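PDB 2Q0X: uncharacterized protein from Trypanosoma brucei, which is of unknown function but adopts an alpha/beta hydrolase fold and is probably a component of the paraflagellar rod. Local coordinates for residues 40-45 and 69-74; 52-57 and 276-281. One frame throughout, in Å; residues are numbered along the deposited sequence.

In the fold
Interaction 1 lies in the core and interaction 2 nearer the surface, their centres about 14 Å apart. In 40-45/69-74 two neighbouring strands of the main sheet are joined by backbone hydrogen bonds and apolar side chains, all of them buried. In 52-57/276-281 the chain that leads from strand 40-44 into helix 57-64 meets the chain running from strand 275-277 into helix 280-299; no direct hydrogen bond links the two segments, and a glycerol lies between them. Both contacts thus involve the same beta-alpha-beta unit. They touch each other through Gln-72, Leu-52 and the Phe-57 ring.

Interaction 1 (40-45 and 69-74); sequences CVLWVG and AFVQVE
Val-41 and Trp-43 use both their N-H and C=O groups to bind strand 69-73, which runs parallel to strand 40-44. Val-41 N donates to Ala-69 O and Trp-43 N to Val-71 O, both at 2.9 Å. In the other direction Val-71 N reaches Val-41 O at 2.8 Å, almost in line with the carbonyl bond (C=O...N 173°), whereas Val-73 N to Trp-43 O is long and weak. Beyond this ladder a water accepts from Gly-45 N and donates to Val-73 O, bridging the strands where they end.

Apolar contacts cover both faces of the pair. On the face of Cys-40 and Leu-42, the CD1 branch of Leu-42 lies 3.7 Å from CG1 of Val-71, and the other branch of that valine, CG2, approaches Cys-40 CB. Helix 87-104 covers this side through Leu-97, Ile-98 and Leu-101.

On the other face, Val-41 CG1 meets Phe-70 CE2 at 3.9 Å. A chi1 of 174° turns Trp-43 CG away from its own N, and the indole crosses the Gln-72 side chain at a slant, CE3 4.0 Å from Gln-72 CG; the ring and amide planes are 69° apart. The polar ends turn to other partners: Trp-43 NE1 bonds to Thr-115 OG1 and Gln-72 OE1 to Leu-52 N. Phe-57 of helix 57-64 meets both the Trp-43 and Phe-70 rings edge-to-face.

Strand 40-44, helix 57-64 and strand 69-73 form a beta-alpha-beta crossover, and the pairing of its two strands belongs to the central, mostly parallel sheet of the alpha/beta hydrolase fold.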
loop_
_atom_site.group_PDB
_atom_site.type_symbol
_atom_site.label_atom_id
_atom_site.label_comp_id
_atom_site.label_asym_id
_atom_site.label_seq_id
_atom_site.Cartn_x
_atom_site.Cartn_y
_atom_site.Cartn_z
ATOM N N CYS A 40 -7.095 9.128 -19.978
ATOM C CA CYS A 40 -6.971 7.964 -19.115
ATOM C C CYS A 40 -8.188 7.676 -18.259
ATOM O O CYS A 40 -8.911 8.582 -17.844
ATOM C CB CYS A 40 -5.725 8.088 -18.211
ATOM S SG CYS A 40 -5.734 9.452 -17.004
ATOM N N VAL A 41 -8.399 6.387 -17.994
ATOM C CA VAL A 41 -9.194 5.964 -16.861
ATOM C C VAL A 41 -8.288 5.904 -15.616
ATOM O O VAL A 41 -7.228 5.286 -15.646
ATOM C CB VAL A 41 -9.840 4.602 -17.112
ATOM C CG1 VAL A 41 -10.562 4.112 -15.853
ATOM C CG2 VAL A 41 -10.795 4.710 -18.310
ATOM N N LEU A 42 -8.697 6.597 -14.550
ATOM C CA LEU A 42 -7.984 6.625 -13.299
ATOM C C LEU A 42 -8.812 5.913 -12.241
ATOM O O LEU A 42 -9.946 6.328 -11.926
ATOM C CB LEU A 42 -7.722 8.061 -12.869
ATOM C CG LEU A 42 -7.092 8.298 -11.488
ATOM C CD1 LEU A 42 -5.793 7.520 -11.345
ATOM C CD2 LEU A 42 -6.888 9.829 -11.235
ATOM N N TRP A 43 -8.204 4.886 -11.650
ATOM C CA TRP A 43 -8.846 4.064 -10.640
ATOM C C TRP A 43 -8.335 4.377 -9.223
ATOM O O TRP A 43 -7.143 4.444 -8.983
ATOM C CB TRP A 43 -8.632 2.579 -10.941
ATOM C CG TRP A 43 -9.157 1.709 -9.843
ATOM C CD1 TRP A 43 -10.458 1.351 -9.633
ATOM C CD2 TRP A 43 -8.407 1.119 -8.777
ATOM N NE1 TRP A 43 -10.560 0.575 -8.519
ATOM C CE2 TRP A 43 -9.315 0.425 -7.966
ATOM C CE3 TRP A 43 -7.058 1.119 -8.428
ATOM C CZ2 TRP A 43 -8.916 -0.277 -6.839
ATOM C CZ3 TRP A 43 -6.669 0.431 -7.302
ATOM C CH2 TRP A 43 -7.595 -0.256 -6.522
ATOM N N VAL A 44 -9.273 4.536 -8.301
ATOM C CA VAL A 44 -8.994 4.609 -6.880
ATOM C C VAL A 44 -9.991 3.675 -6.177
ATOM O O VAL A 44 -11.140 3.543 -6.578
ATOM C CB VAL A 44 -9.036 6.124 -6.350
ATOM C CG1 VAL A 44 -10.389 6.693 -6.360
ATOM C CG2 VAL A 44 -8.428 6.219 -4.980
ATOM N N GLY A 45 -9.536 3.010 -5.141
ATOM C CA GLY A 45 -10.331 1.984 -4.489
ATOM C C GLY A 45 -10.454 2.172 -3.004
ATOM O O GLY A 45 -10.154 3.249 -2.444
ATOM N N ALA A 69 -5.663 5.241 -21.695
ATOM C CA ALA A 69 -4.675 4.708 -20.781
ATOM C C ALA A 69 -5.416 4.225 -19.532
ATOM O O ALA A 69 -6.572 4.567 -19.335
ATOM C CB ALA A 69 -3.623 5.758 -20.426
ATOM N N PHE A 70 -4.760 3.392 -18.734
ATOM C CA PHE A 70 -5.312 2.885 -17.484
ATOM C C PHE A 70 -4.305 3.206 -16.380
ATOM O O PHE A 70 -3.162 2.773 -16.441
ATOM C CB PHE A 70 -5.599 1.371 -17.556
ATOM C CG PHE A 70 -6.450 0.861 -16.409
ATOM C CD1 PHE A 70 -5.912 0.020 -15.434
ATOM C CD2 PHE A 70 -7.775 1.251 -16.284
ATOM C CE1 PHE A 70 -6.672 -0.440 -14.372
ATOM C CE2 PHE A 70 -8.539 0.806 -15.214
ATOM C CZ PHE A 70 -7.971 -0.043 -14.244
ATOM N N VAL A 71 -4.735 4.024 -15.414
ATOM C CA VAL A 71 -3.879 4.479 -14.333
ATOM C C VAL A 71 -4.498 4.072 -13.006
ATOM O O VAL A 71 -5.708 4.188 -12.836
ATOM C CB VAL A 71 -3.702 6.011 -14.334
ATOM C CG1 VAL A 71 -2.810 6.457 -13.161
ATOM C CG2 VAL A 71 -3.119 6.504 -15.682
ATOM N N GLN A 72 -3.634 3.615 -12.087
ATOM C CA GLN A 72 -4.007 3.134 -10.757
ATOM C C GLN A 72 -3.178 3.811 -9.696
ATOM O O GLN A 72 -1.973 3.934 -9.842
ATOM C CB GLN A 72 -3.749 1.641 -10.669
ATOM C CG GLN A 72 -4.618 0.834 -11.571
ATOM C CD GLN A 72 -4.228 -0.633 -11.569
ATOM O OE1 GLN A 72 -4.579 -1.379 -10.649
ATOM N NE2 GLN A 72 -3.474 -1.046 -12.587
ATOM N N VAL A 73 -3.832 4.242 -8.628
ATOM C CA VAL A 73 -3.160 4.872 -7.494
ATOM C C VAL A 73 -3.662 4.150 -6.266
ATOM O O VAL A 73 -4.834 3.767 -6.196
ATOM C CB VAL A 73 -3.452 6.421 -7.402
ATOM C CG1 VAL A 73 -4.927 6.723 -7.172
ATOM C CG2 VAL A 73 -2.595 7.118 -6.311
ATOM N N GLU A 74 -2.784 3.961 -5.289
ATOM C CA GLU A 74 -3.233 3.474 -3.990
ATOM C C GLU A 74 -3.586 4.640 -3.089
ATOM O O GLU A 74 -2.766 5.518 -2.860
ATOM C CB GLU A 74 -2.186 2.555 -3.359
ATOM C CG GLU A 74 -2.204 1.173 -3.996
ATOM C CD GLU A 74 -1.047 0.274 -3.545
ATOM O OE1 GLU A 74 -1.156 -0.969 -3.794
ATOM O OE2 GLU A 74 -0.051 0.824 -2.961
HETATM O O HOH W 1 -6.580 3.014 -4.470
#

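Interaction 2 (52-57 and 276-281); sequences LSFDYF and LKAAES. With GOL (glycerol), chain C.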
loop_
_atom_site.group_PDB
_atom_site.type_symbol
_atom_site.label_atom_id
_atom_site.label_comp_id
_atom_site.label_asym_id
_atom_site.label_seq_id
_atom_site.Cartn_x
_atom_site.Cartn_y
_atom_site.Cartn_z
ATOM N N LEU A 52 -3.919 -3.288 -8.950
ATOM C CA LEU A 52 -4.463 -4.483 -9.626
ATOM C C LEU A 52 -5.376 -5.311 -8.716
ATOM O O LEU A 52 -5.353 -6.542 -8.745
ATOM C CB LEU A 52 -3.340 -5.370 -10.218
ATOM C CG LEU A 52 -2.556 -4.874 -11.437
ATOM C CD1 LEU A 52 -1.396 -5.875 -11.732
ATOM C CD2 LEU A 52 -3.449 -4.681 -12.649
ATOM N N SER A 53 -6.196 -4.619 -7.928
ATOM C CA SER A 53 -7.127 -5.271 -6.989
ATOM C C SER A 53 -8.018 -6.288 -7.694
ATOM O O SER A 53 -8.338 -7.338 -7.136
ATOM C CB SER A 53 -8.028 -4.230 -6.313
ATOM O OG SER A 53 -8.749 -4.819 -5.236
ATOM N N PHE A 54 -8.442 -5.943 -8.905
ATOM C CA PHE A 54 -9.217 -6.845 -9.737
ATOM C C PHE A 54 -8.341 -7.388 -10.839
ATOM O O PHE A 54 -7.732 -6.622 -11.579
ATOM C CB PHE A 54 -10.432 -6.128 -10.324
ATOM C CG PHE A 54 -11.417 -5.726 -9.288
ATOM C CD1 PHE A 54 -12.521 -6.516 -9.015
ATOM C CD2 PHE A 54 -11.204 -4.580 -8.531
ATOM C CE1 PHE A 54 -13.419 -6.160 -8.026
ATOM C CE2 PHE A 54 -12.095 -4.204 -7.546
ATOM C CZ PHE A 54 -13.208 -5.004 -7.292
ATOM N N ASP A 55 -8.285 -8.713 -10.926
ATOM C CA ASP A 55 -7.555 -9.396 -11.972
ATOM C C ASP A 55 -8.004 -8.876 -13.337
ATOM O O ASP A 55 -7.156 -8.631 -14.196
ATOM C CB ASP A 55 -7.732 -10.942 -11.868
ATOM C CG ASP A 55 -6.941 -11.564 -10.705
ATOM O OD1 ASP A 55 -6.215 -10.834 -10.000
ATOM O OD2 ASP A 55 -7.046 -12.793 -10.488
ATOM N N TYR A 56 -9.307 -8.650 -13.522
ATOM C CA TYR A 56 -9.819 -8.167 -14.819
ATOM C C TYR A 56 -9.290 -6.810 -15.299
ATOM O O TYR A 56 -9.393 -6.514 -16.474
ATOM C CB TYR A 56 -11.361 -8.223 -14.902
ATOM C CG TYR A 56 -12.095 -7.034 -14.321
ATOM C CD1 TYR A 56 -12.164 -5.822 -15.018
ATOM C CD2 TYR A 56 -12.743 -7.126 -13.107
ATOM C CE1 TYR A 56 -12.824 -4.752 -14.514
ATOM C CE2 TYR A 56 -13.405 -6.048 -12.591
ATOM C CZ TYR A 56 -13.452 -4.858 -13.299
ATOM O OH TYR A 56 -14.123 -3.762 -12.786
ATOM N N PHE A 57 -8.734 -5.995 -14.407
ATOM C CA PHE A 57 -8.027 -4.771 -14.787
ATOM C C PHE A 57 -6.952 -4.960 -15.866
ATOM O O PHE A 57 -6.688 -4.037 -16.641
ATOM C CB PHE A 57 -7.342 -4.161 -13.557
ATOM C CG PHE A 57 -8.259 -3.451 -12.615
ATOM C CD1 PHE A 57 -9.647 -3.463 -12.773
ATOM C CD2 PHE A 57 -7.723 -2.771 -11.527
ATOM C CE1 PHE A 57 -10.469 -2.778 -11.877
ATOM C CE2 PHE A 57 -8.543 -2.094 -10.634
ATOM C CZ PHE A 57 -9.907 -2.095 -10.813
ATOM N N LEU A 276 -16.110 -10.924 -3.969
ATOM C CA LEU A 276 -15.259 -12.101 -3.950
ATOM C C LEU A 276 -14.821 -12.445 -5.369
ATOM O O LEU A 276 -13.707 -12.905 -5.591
ATOM C CB LEU A 276 -16.012 -13.296 -3.344
ATOM C CG LEU A 276 -16.529 -13.125 -1.910
ATOM C CD1 LEU A 276 -17.357 -14.355 -1.484
ATOM C CD2 LEU A 276 -15.374 -12.879 -0.934
ATOM N N LYS A 277 -15.718 -12.257 -6.328
ATOM C CA LYS A 277 -15.399 -12.510 -7.725
ATOM C C LYS A 277 -16.265 -11.590 -8.574
ATOM O O LYS A 277 -17.486 -11.624 -8.483
ATOM C CB LYS A 277 -15.656 -13.977 -8.075
ATOM C CG LYS A 277 -15.143 -14.417 -9.464
ATOM C CD LYS A 277 -15.465 -15.900 -9.715
ATOM C CE LYS A 277 -15.358 -16.296 -11.200
ATOM N NZ LYS A 277 -15.499 -17.769 -11.414
ATOM N N ALA A 278 -15.620 -10.749 -9.372
ATOM C CA ALA A 278 -16.316 -9.835 -10.253
ATOM C C ALA A 278 -16.828 -10.663 -11.428
ATOM O O ALA A 278 -16.212 -11.681 -11.808
ATOM C CB ALA A 278 -15.386 -8.746 -10.737
ATOM N N ALA A 279 -17.966 -10.263 -11.973
ATOM C CA ALA A 279 -18.395 -10.800 -13.249
ATOM C C ALA A 279 -17.495 -10.108 -14.280
ATOM O O ALA A 279 -17.853 -9.077 -14.854
ATOM C CB ALA A 279 -19.861 -10.513 -13.487
ATOM N N GLU A 280 -16.315 -10.692 -14.482
ATOM C CA GLU A 280 -15.211 -10.025 -15.162
ATOM C C GLU A 280 -15.597 -9.522 -16.547
ATOM O O GLU A 280 -15.341 -8.370 -16.897
ATOM C CB GLU A 280 -13.996 -10.953 -15.238
ATOM C CG GLU A 280 -13.397 -11.296 -13.864
ATOM C CD GLU A 280 -12.273 -12.321 -13.937
ATOM O OE1 GLU A 280 -12.507 -13.476 -14.401
ATOM O OE2 GLU A 280 -11.152 -11.975 -13.516
ATOM N N SER A 281 -16.244 -10.381 -17.309
ATOM C CA SER A 281 -16.648 -10.079 -18.677
ATOM C C SER A 281 -17.732 -8.994 -18.734
ATOM O O SER A 281 -17.767 -8.197 -19.673
ATOM C CB SER A 281 -17.188 -11.350 -19.340
ATOM O OG SER A 281 -16.528 -11.606 -20.567
HETATM C C1 GOL C . -11.541 -10.548 -10.874
HETATM O O1 GOL C . -10.995 -9.681 -11.838
HETATM C C2 GOL C . -11.201 -10.118 -9.446
HETATM O O2 GOL C . -9.962 -10.609 -8.929
HETATM C C3 GOL C . -12.319 -10.577 -8.560
HETATM O O3 GOL C . -11.831 -10.515 -7.242
#
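A chi1 of 85° places CG of Tyr-56 between its backbone N and carbonyl carbon and swings the ring toward 276-281, its CE2 3.8 Å from Ala-278 CB. Phe-54, with CG beside its backbone N (chi1 -66°), brings CD1 to 4.0 Å from the same methyl, so Ala-278 touches both rings. Tyr-56 CB also packs on Glu-280 CB, while the Tyr-56 OH is hydrogen-bonded to His-283 ND1 of helix 280-299.

Polar contact passes through a glycerol, probably from the crystallisation liquor. Its O1 accepts from Tyr-56 N at 2.6 Å and donates to Glu-280 OE2 at 2.8 Å, lying at the edge of the Tyr-56 ring. Weaker bonds run from Asp-55 N to glycerol O2 and from glycerol O3 to Leu-276 O. The carboxylates of Asp-55 and Glu-280 do not touch; Asp-55 instead forms salt bridges with Arg-9 and with Lys-27 of the second subunit, which also binds the glycerol.

Phe-54 to Phe-57 form a type I beta turn, closed by Phe-57 N to Phe-54 O at 3.1 Å. Ala-278 and Glu-280 thus join this turn to the N-terminus of helix 280-299, with a glycerol bound between them, close to the second subunit.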